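Local structure of Serine/threonine-protein kinase-like protein ACR4 (Arabidopsis thaliana, 7A0J) at residues 5-10 against 16-21; 89-94 against 124-129; 100-105 against 148-153. The protein acts as a membrane receptor kinase that pairs with the CLE40 peptide to control formative cell division in root meristems, this chain being its extracellular propeller domain. All coordinates share one frame; numbering follows the deposited sequence. Where two conformers were deposited one is given.

Interaction 1 of 3, residues 5-10 against 16-21; sequences SSIAIS and SVFCGL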
loop_
_atom_site.group_PDB
_atom_site.type_symbol
_atom_site.label_atom_id
_atom_site.label_comp_id
_atom_site.label_asym_id
_atom_site.label_seq_id
_atom_site.Cartn_x
_atom_site.Cartn_y
_atom_site.Cartn_z
ATOM N N SER A 5 4.205 1.547 3.158
ATOM C CA SER A 5 5.544 1.494 2.521
ATOM C C SER A 5 6.272 2.826 2.731
ATOM O O SER A 5 5.626 3.789 3.189
ATOM C CB SER A 5 5.403 1.143 1.060
ATOM O OG SER A 5 6.663 1.127 0.407
ATOM N N SER A 6 7.568 2.867 2.415
ATOM C CA SER A 6 8.404 4.095 2.424
ATOM C C SER A 6 8.056 4.957 1.203
ATOM O O SER A 6 8.449 6.136 1.193
ATOM C CB SER A 6 9.875 3.757 2.474
ATOM O OG SER A 6 10.319 3.220 1.236
ATOM N N ILE A 7 7.359 4.381 0.216
ATOM C CA ILE A 7 6.850 5.082 -1.000
ATOM C C ILE A 7 5.375 4.711 -1.206
ATOM O O ILE A 7 4.987 3.588 -0.838
ATOM C CB ILE A 7 7.720 4.749 -2.229
ATOM C CG1 ILE A 7 7.742 3.248 -2.537
ATOM C CG2 ILE A 7 9.124 5.307 -2.043
ATOM C CD1 ILE A 7 8.389 2.894 -3.856
ATOM N N ALA A 8 4.587 5.632 -1.764
ATOM C CA ALA A 8 3.128 5.482 -1.980
ATOM C C ALA A 8 2.687 6.365 -3.152
ATOM O O ALA A 8 3.405 7.335 -3.473
ATOM C CB ALA A 8 2.380 5.831 -0.715
ATOM N N ILE A 9 1.550 6.025 -3.761
ATOM C CA ILE A 9 0.994 6.718 -4.959
ATOM C C ILE A 9 -0.471 7.085 -4.705
ATOM O O ILE A 9 -1.233 6.219 -4.220
ATOM C CB ILE A 9 1.152 5.847 -6.221
ATOM C CG1 ILE A 9 2.614 5.783 -6.675
ATOM C CG2 ILE A 9 0.234 6.331 -7.338
ATOM C CD1 ILE A 9 2.860 4.865 -7.852
ATOM N N SER A 10 -0.823 8.333 -5.021
ATOM C CA SER A 10 -2.222 8.825 -5.104
ATOM C C SER A 10 -2.612 8.962 -6.579
ATOM O O SER A 10 -1.707 9.213 -7.401
ATOM C CB SER A 10 -2.387 10.121 -4.359
ATOM O OG SER A 10 -2.126 9.937 -2.975
ATOM N N SER A 16 -2.177 12.576 -10.381
ATOM C CA SER A 16 -1.288 11.461 -9.963
ATOM C C SER A 16 -0.152 12.022 -9.106
ATOM O O SER A 16 0.499 12.984 -9.562
ATOM C CB SER A 16 -0.744 10.741 -11.162
ATOM O OG SER A 16 -0.106 11.654 -12.042
ATOM N N VAL A 17 0.076 11.451 -7.921
ATOM C CA VAL A 17 1.156 11.896 -6.992
ATOM C C VAL A 17 1.908 10.671 -6.462
ATOM O O VAL A 17 1.258 9.672 -6.104
ATOM C CB VAL A 17 0.605 12.766 -5.847
ATOM C CG1 VAL A 17 1.690 13.159 -4.857
ATOM C CG2 VAL A 17 -0.093 14.007 -6.380
ATOM N N PHE A 18 3.236 10.776 -6.423
ATOM C CA PHE A 18 4.163 9.850 -5.729
ATOM C C PHE A 18 4.712 10.579 -4.501
ATOM O O PHE A 18 5.189 11.723 -4.651
ATOM C CB PHE A 18 5.276 9.409 -6.682
ATOM C CG PHE A 18 6.397 8.625 -6.049
ATOM C CD1 PHE A 18 7.447 9.271 -5.413
ATOM C CD2 PHE A 18 6.415 7.239 -6.106
ATOM C CE1 PHE A 18 8.481 8.549 -4.837
ATOM C CE2 PHE A 18 7.451 6.518 -5.531
ATOM C CZ PHE A 18 8.482 7.175 -4.898
ATOM N N CYS A 19 4.617 9.955 -3.326
ATOM C CA CYS A 19 5.236 10.442 -2.065
ATOM C C CYS A 19 6.180 9.366 -1.524
ATOM O O CYS A 19 5.845 8.170 -1.635
ATOM C CB CYS A 19 4.183 10.810 -1.027
ATOM S SG CYS A 19 3.027 12.082 -1.600
ATOM N N GLY A 20 7.323 9.789 -0.983
ATOM C CA GLY A 20 8.334 8.905 -0.380
ATOM C C GLY A 20 8.939 9.530 0.861
ATOM O O GLY A 20 8.936 10.773 0.958
ATOM N N LEU A 21 9.425 8.701 1.785
ATOM C CA LEU A 21 10.219 9.149 2.958
ATOM C C LEU A 21 11.616 9.531 2.455
ATOM O O LEU A 21 12.158 8.784 1.613
ATOM C CB LEU A 21 10.276 8.027 4.002
ATOM C CG LEU A 21 8.924 7.504 4.490
ATOM C CD1 LEU A 21 9.109 6.417 5.536
ATOM C CD2 LEU A 21 8.061 8.628 5.042
#

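Interaction 2 of 3, residues 89-94 against 124-129; sequences AEYLEV and DCWGYN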
loop_
_atom_site.group_PDB
_atom_site.type_symbol
_atom_site.label_atom_id
_atom_site.label_comp_id
_atom_site.label_asym_id
_atom_site.label_seq_id
_atom_site.Cartn_x
_atom_site.Cartn_y
_atom_site.Cartn_z
ATOM N N ALA A 89 -5.035 6.976 20.908
ATOM C CA ALA A 89 -5.020 5.699 20.154
ATOM C C ALA A 89 -3.776 5.650 19.262
ATOM O O ALA A 89 -3.492 6.660 18.589
ATOM C CB ALA A 89 -6.282 5.552 19.339
ATOM N N GLU A 90 -3.065 4.518 19.271
ATOM C CA GLU A 90 -1.839 4.275 18.464
ATOM C C GLU A 90 -2.109 3.154 17.455
ATOM O O GLU A 90 -2.934 2.268 17.756
ATOM C CB GLU A 90 -0.665 3.905 19.369
ATOM C CG GLU A 90 -0.344 4.966 20.403
ATOM C CD GLU A 90 0.905 4.672 21.215
ATOM O OE1 GLU A 90 0.821 4.707 22.455
ATOM O OE2 GLU A 90 1.956 4.410 20.601
ATOM N N TYR A 91 -1.424 3.200 16.310
ATOM C CA TYR A 91 -1.583 2.260 15.171
ATOM C C TYR A 91 -0.205 1.757 14.732
ATOM O O TYR A 91 0.780 2.517 14.833
ATOM C CB TYR A 91 -2.358 2.941 14.039
ATOM C CG TYR A 91 -3.798 3.226 14.384
ATOM C CD1 TYR A 91 -4.152 4.353 15.109
ATOM C CD2 TYR A 91 -4.809 2.351 14.017
ATOM C CE1 TYR A 91 -5.471 4.611 15.449
ATOM C CE2 TYR A 91 -6.133 2.593 14.346
ATOM C CZ TYR A 91 -6.466 3.728 15.065
ATOM O OH TYR A 91 -7.767 3.978 15.394
ATOM N N LEU A 92 -0.145 0.501 14.278
ATOM C CA LEU A 92 1.095 -0.177 13.810
ATOM C C LEU A 92 1.242 0.007 12.296
ATOM O O LEU A 92 2.389 0.151 11.830
ATOM C CB LEU A 92 1.021 -1.664 14.175
ATOM C CG LEU A 92 0.901 -1.974 15.665
ATOM C CD1 LEU A 92 0.693 -3.464 15.893
ATOM C CD2 LEU A 92 2.126 -1.485 16.424
ATOM N N GLU A 93 0.124 -0.017 11.563
ATOM C CA GLU A 93 0.084 0.058 10.078
ATOM C C GLU A 93 -1.142 0.852 9.622
ATOM O O GLU A 93 -2.121 0.934 10.387
ATOM C CB GLU A 93 0.021 -1.340 9.462
ATOM C CG GLU A 93 1.190 -2.232 9.836
ATOM C CD GLU A 93 1.185 -3.588 9.152
ATOM O OE1 GLU A 93 0.622 -3.690 8.042
ATOM O OE2 GLU A 93 1.740 -4.540 9.732
ATOM N N VAL A 94 -1.069 1.404 8.410
ATOM C CA VAL A 94 -2.212 2.019 7.674
ATOM C C VAL A 94 -2.166 1.506 6.233
ATOM O O VAL A 94 -1.056 1.375 5.688
ATOM C CB VAL A 94 -2.178 3.561 7.736
ATOM C CG1 VAL A 94 -2.447 4.069 9.145
ATOM C CG2 VAL A 94 -0.874 4.137 7.204
ATOM N N ASP A 124 -9.393 -0.592 12.618
ATOM C CA ASP A 124 -10.314 0.553 12.398
ATOM C C ASP A 124 -10.192 1.007 10.941
ATOM O O ASP A 124 -9.049 1.220 10.486
ATOM C CB ASP A 124 -9.998 1.714 13.343
ATOM C CG ASP A 124 -10.071 1.339 14.810
ATOM O OD1 ASP A 124 -11.062 0.694 15.194
ATOM O OD2 ASP A 124 -9.133 1.691 15.552
ATOM N N CYS A 125 -11.322 1.142 10.244
ATOM C CA CYS A 125 -11.390 1.622 8.839
ATOM C C CYS A 125 -12.303 2.852 8.763
ATOM O O CYS A 125 -13.280 2.912 9.533
ATOM C CB CYS A 125 -11.852 0.510 7.903
ATOM S SG CYS A 125 -10.788 -0.956 7.970
ATOM N N TRP A 126 -11.963 3.798 7.881
ATOM C CA TRP A 126 -12.717 5.053 7.613
ATOM C C TRP A 126 -12.967 5.184 6.107
ATOM O O TRP A 126 -12.044 4.869 5.333
ATOM C CB TRP A 126 -11.942 6.272 8.129
ATOM C CG TRP A 126 -11.580 6.221 9.580
ATOM C CD1 TRP A 126 -12.297 6.735 10.621
ATOM C CD2 TRP A 126 -10.393 5.645 10.155
ATOM N NE1 TRP A 126 -11.642 6.511 11.802
ATOM C CE2 TRP A 126 -10.474 5.844 11.550
ATOM C CE3 TRP A 126 -9.278 4.978 9.633
ATOM C CZ2 TRP A 126 -9.482 5.403 12.424
ATOM C CZ3 TRP A 126 -8.298 4.542 10.497
ATOM C CH2 TRP A 126 -8.401 4.754 11.873
ATOM N N GLY A 127 -14.158 5.649 5.717
ATOM C CA GLY A 127 -14.462 6.077 4.338
ATOM C C GLY A 127 -15.831 5.627 3.867
ATOM O O GLY A 127 -16.684 5.328 4.724
ATOM N N TYR A 128 -16.024 5.597 2.543
ATOM C CA TYR A 128 -17.291 5.241 1.851
ATOM C C TYR A 128 -17.660 3.787 2.166
ATOM O O TYR A 128 -16.946 2.872 1.706
ATOM C CB TYR A 128 -17.156 5.455 0.341
ATOM N N ASN A 129 -18.734 3.598 2.944
ATOM C CA ASN A 129 -19.359 2.283 3.253
ATOM C C ASN A 129 -18.340 1.360 3.937
ATOM O O ASN A 129 -18.403 0.137 3.695
ATOM C CB ASN A 129 -19.937 1.633 1.993
#

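Interaction 3 of 3, residues 100-105 against 148-153; sequences HLCGLR and EFNCAL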
loop_
_atom_site.group_PDB
_atom_site.type_symbol
_atom_site.label_atom_id
_atom_site.label_comp_id
_atom_site.label_asym_id
_atom_site.label_seq_id
_atom_site.Cartn_x
_atom_site.Cartn_y
_atom_site.Cartn_z
ATOM N N HIS A 100 -11.216 4.539 0.994
ATOM C CA HIS A 100 -11.191 4.069 2.404
ATOM C C HIS A 100 -9.749 3.989 2.915
ATOM O O HIS A 100 -8.826 3.820 2.096
ATOM C CB HIS A 100 -11.936 2.729 2.544
ATOM C CG HIS A 100 -11.066 1.527 2.382
ATOM N ND1 HIS A 100 -10.891 0.896 1.167
ATOM C CD2 HIS A 100 -10.312 0.849 3.273
ATOM C CE1 HIS A 100 -10.072 -0.125 1.319
ATOM N NE2 HIS A 100 -9.698 -0.172 2.600
ATOM N N LEU A 101 -9.591 4.106 4.235
ATOM C CA LEU A 101 -8.318 3.904 4.973
ATOM C C LEU A 101 -8.583 2.947 6.139
ATOM O O LEU A 101 -9.601 3.139 6.826
ATOM C CB LEU A 101 -7.819 5.262 5.475
ATOM C CG LEU A 101 -6.572 5.219 6.356
ATOM C CD1 LEU A 101 -5.361 4.776 5.551
ATOM C CD2 LEU A 101 -6.319 6.573 7.000
ATOM N N CYS A 102 -7.712 1.953 6.338
ATOM C CA CYS A 102 -7.741 1.019 7.497
ATOM C C CYS A 102 -6.452 1.174 8.308
ATOM O O CYS A 102 -5.381 1.315 7.690
ATOM C CB CYS A 102 -7.908 -0.430 7.056
ATOM S SG CYS A 102 -9.541 -0.788 6.360
ATOM N N GLY A 103 -6.571 1.160 9.638
ATOM C CA GLY A 103 -5.440 1.222 10.583
ATOM C C GLY A 103 -5.415 0.008 11.496
ATOM O O GLY A 103 -6.467 -0.308 12.082
ATOM N N LEU A 104 -4.260 -0.654 11.604
ATOM C CA LEU A 104 -4.031 -1.768 12.562
ATOM C C LEU A 104 -3.791 -1.166 13.952
ATOM O O LEU A 104 -2.677 -0.658 14.195
ATOM C CB LEU A 104 -2.843 -2.611 12.088
ATOM C CG LEU A 104 -2.602 -3.907 12.861
ATOM C CD1 LEU A 104 -3.820 -4.817 12.795
ATOM C CD2 LEU A 104 -1.371 -4.627 12.333
ATOM N N ARG A 105 -4.817 -1.198 14.810
ATOM C CA ARG A 105 -4.831 -0.565 16.158
ATOM C C ARG A 105 -3.834 -1.291 17.068
ATOM O O ARG A 105 -3.946 -2.520 17.195
ATOM C CB ARG A 105 -6.250 -0.603 16.735
ATOM C CG ARG A 105 -6.403 0.018 18.116
ATOM C CD ARG A 105 -6.572 1.525 18.085
ATOM N NE ARG A 105 -7.161 2.020 19.324
ATOM C CZ ARG A 105 -6.503 2.209 20.467
ATOM N NH1 ARG A 105 -7.148 2.664 21.529
ATOM N NH2 ARG A 105 -5.208 1.947 20.553
ATOM N N GLU A 148 -12.535 -2.255 -2.964
ATOM C CA GLU A 148 -13.776 -2.510 -2.182
ATOM C C GLU A 148 -13.530 -3.581 -1.110
ATOM O O GLU A 148 -14.518 -4.194 -0.663
ATOM C CB GLU A 148 -14.907 -2.934 -3.123
ATOM C CG GLU A 148 -15.136 -1.967 -4.272
ATOM C CD GLU A 148 -16.281 -2.335 -5.200
ATOM O OE1 GLU A 148 -17.320 -2.814 -4.701
ATOM O OE2 GLU A 148 -16.133 -2.142 -6.424
ATOM N N PHE A 149 -12.273 -3.781 -0.695
ATOM C CA PHE A 149 -11.870 -4.753 0.356
ATOM C C PHE A 149 -10.521 -4.339 0.958
ATOM O O PHE A 149 -9.854 -3.446 0.398
ATOM C CB PHE A 149 -11.788 -6.170 -0.221
ATOM C CG PHE A 149 -10.680 -6.377 -1.223
ATOM C CD1 PHE A 149 -9.428 -6.815 -0.819
ATOM C CD2 PHE A 149 -10.885 -6.121 -2.570
ATOM C CE1 PHE A 149 -8.408 -6.996 -1.742
ATOM C CE2 PHE A 149 -9.866 -6.305 -3.491
ATOM C CZ PHE A 149 -8.630 -6.742 -3.076
ATOM N N ASN A 150 -10.141 -4.986 2.065
ATOM C CA ASN A 150 -8.813 -4.845 2.724
ATOM C C ASN A 150 -8.356 -6.232 3.190
ATOM O O ASN A 150 -9.218 -7.021 3.629
ATOM C CB ASN A 150 -8.859 -3.833 3.873
ATOM C CG ASN A 150 -7.543 -3.115 4.088
ATOM O OD1 ASN A 150 -6.559 -3.717 4.514
ATOM N ND2 ASN A 150 -7.514 -1.825 3.802
ATOM N N CYS A 151 -7.056 -6.526 3.079
ATOM C CA CYS A 151 -6.455 -7.836 3.451
ATOM C C CYS A 151 -5.367 -7.637 4.508
ATOM O O CYS A 151 -4.993 -6.479 4.770
ATOM C CB CYS A 151 -5.867 -8.549 2.239
ATOM S SG CYS A 151 -7.102 -8.945 0.976
ATOM N N ALA A 152 -4.900 -8.744 5.089
ATOM C CA ALA A 152 -3.814 -8.806 6.094
ATOM C C ALA A 152 -3.331 -10.254 6.219
ATOM O O ALA A 152 -4.084 -11.169 5.821
ATOM C CB ALA A 152 -4.306 -8.273 7.417
ATOM N N LEU A 153 -2.116 -10.443 6.742
ATOM C CA LEU A 153 -1.512 -11.776 6.996
ATOM C C LEU A 153 -1.688 -12.130 8.474
ATOM O O LEU A 153 -1.463 -11.248 9.323
ATOM C CB LEU A 153 -0.030 -11.751 6.610
ATOM C CG LEU A 153 0.258 -11.635 5.115
ATOM C CD1 LEU A 153 1.756 -11.548 4.860
ATOM C CD2 LEU A 153 -0.349 -12.801 4.350
#

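Interaction 1 of 3, residues 5-10 against 16-21
Ile7 and Phe18 form the tight part of this antiparallel pairing, with CG2 of Ile7 lying 3.5 Å from Phe18 CZ. Phe18 holds CG trans to the amide nitrogen (chi1 172°), which leans the ring across toward strand 7-10; it slants over Ile7 and sets Phe18 CD2 4.1 Å from Ile9 CG1. Gly20, paired with Ile7, leaves room for the isoleucine: Ile7 CG2 sits 4.0 Å from Gly20 CA, where a beta carbon would probably sit tightly against it. Ile9 and Phe18 also rest on Cys283 of strand 281-285, so this tight face is turned to a neighbouring sheet. On the other face lie Ala8, Ser10, Val17 and Cys19, the last in a disulfide with Cys31. Five backbone hydrogen bonds join the strands, among them Ala8 N to Cys19 O at 2.8 Å and Ser10 N to Val17 O at 2.7 Å.

The partly exposed end is looser. Leu21 N still donates to Ser6 O over 2.8 Å, and Leu21 CG packs 3.6 Å from that same Ser6 O, but the two side chains touch only lightly, with Ser6 CB 4.1 Å from Leu21 CD1. Two neighbouring strands whose directions differ by 159°, with 29-33 added beyond 17-21, make the kind of antiparallel hairpin from which beta-propeller blades are built.

Interaction 2 of 3, residues 89-94 against 124-129
Tyr91, Asp124 and Trp126 all place CG beside the backbone N and anti to the carbonyl carbon (chi1 -68° in Tyr91), and this shared rotation brings the phenol together with the carboxylate and the indole. The sheet concerned is an antiparallel blade of the beta-propeller, which strand 91-96 enters after a corner at Leu92; Tyr91 stands just before that corner, its backbone bonded to His66. Strand 100-105 runs between 91-96 and 120-127, and the contact therefore spans it by side chains alone. The tyrosine ring reaches over Gly103, which has no side chain to obstruct it, and Tyr91 CD2 packs against the Gly103 carbonyl carbon.

Trp126 comes from the opposite direction to form an offset edge-to-face pair. Its six-membered ring points an edge at the face of Tyr91, the planes being 62° apart and the centroids 5.9 Å. Trp126 CH2 is the leading atom, 3.7 Å from Tyr91 OH and 3.9 Å from Tyr91 CZ. The far side of the indole is tethered, with NE1 bonded to Pro84 O.

The carboxylate is turned steeply against the phenol, and Asp124 OD2 lies near the plane of the ring, at its edge, 3.4 Å from Tyr91 CE2. Asp124 OD1 accepts a bond from Asn133 ND2, so the group is gripped at both oxygens and its rotation is probably fixed. Tyr91 OH donates to Asp124 OD2 over 2.7 Å, a short bond that satisfies the hydroxyl of a buried tyrosine and meets Asp124 OD2 on its anti side, 28° out of the carboxylate plane.

Interaction 3 of 3, residues 100-105 against 148-153
His100 and Cys102 face Asn150 between two strands of different sheets, whose backbones stay well apart: Cys102 CA and Asn150 CA are 7.6 Å from each other, and His100 CA and Glu148 CA 8.4 Å. The contact is made by side chains. Those of His100, Cys102 and Asn150 all leave the backbone toward the opposite segment, and the three residues are buried.

The asparagine enters the angle between the other two. Its CB lies 4.0 Å from both His100 NE2 and Cys102 SG, and its CG 3.8 Å from that same sulfur. The imidazole is met at its edge, with Asn150 CG near the ring plane and 3.9 Å from NE2, while the amide is turned 74° against the ring and the two side chains slant across each other. His100 takes a chi1 of 91°, some way from a staggered value, which carries the ring out to the second strand. There His100 CE1 also comes 3.5 Å from Phe149 O. With SG anti to its carbonyl carbon (chi1 -69°), Cys102 presents the sulfur beside the histidine, and the disulfide to Cys125 holds that atom in place.

Replacing His100 by an alanine here would probably open a gap beside Asn150 and leave its amide, and the Phe149 carbonyl, without the imidazole they now lie against.

Ala145, on strand 139-145, touches both His100 and Asn150 and so closes one side of the cluster. Strands 100-105 and 150-154 belong to successive blades of the propeller, and behind the latter Phe149 packs on Ala186 of strand 181-186, in the next blade.

In the fold
Near the N terminus, interaction 1 closes the short turn between strands 7-10 and 17-21 and is finished before the others begin. Interaction 2 then brackets strand 100-105, bringing 89-94 back to 124-129. Interaction 3 opens inside that span and closes beyond it at 148-153, so the two cross rather than nest. They also touch: the Cys102–Cys125 disulfide joins them, and their centres are about 7 Å apart. Interactions 1 and 3, by contrast, lie on opposite sides of the chain's centre, with centres about 18 Å apart. Interaction 1 joins neighbouring strands of one blade, interaction 2 ties the approach to another blade to its third strand, and interaction 3 ties that blade to the next.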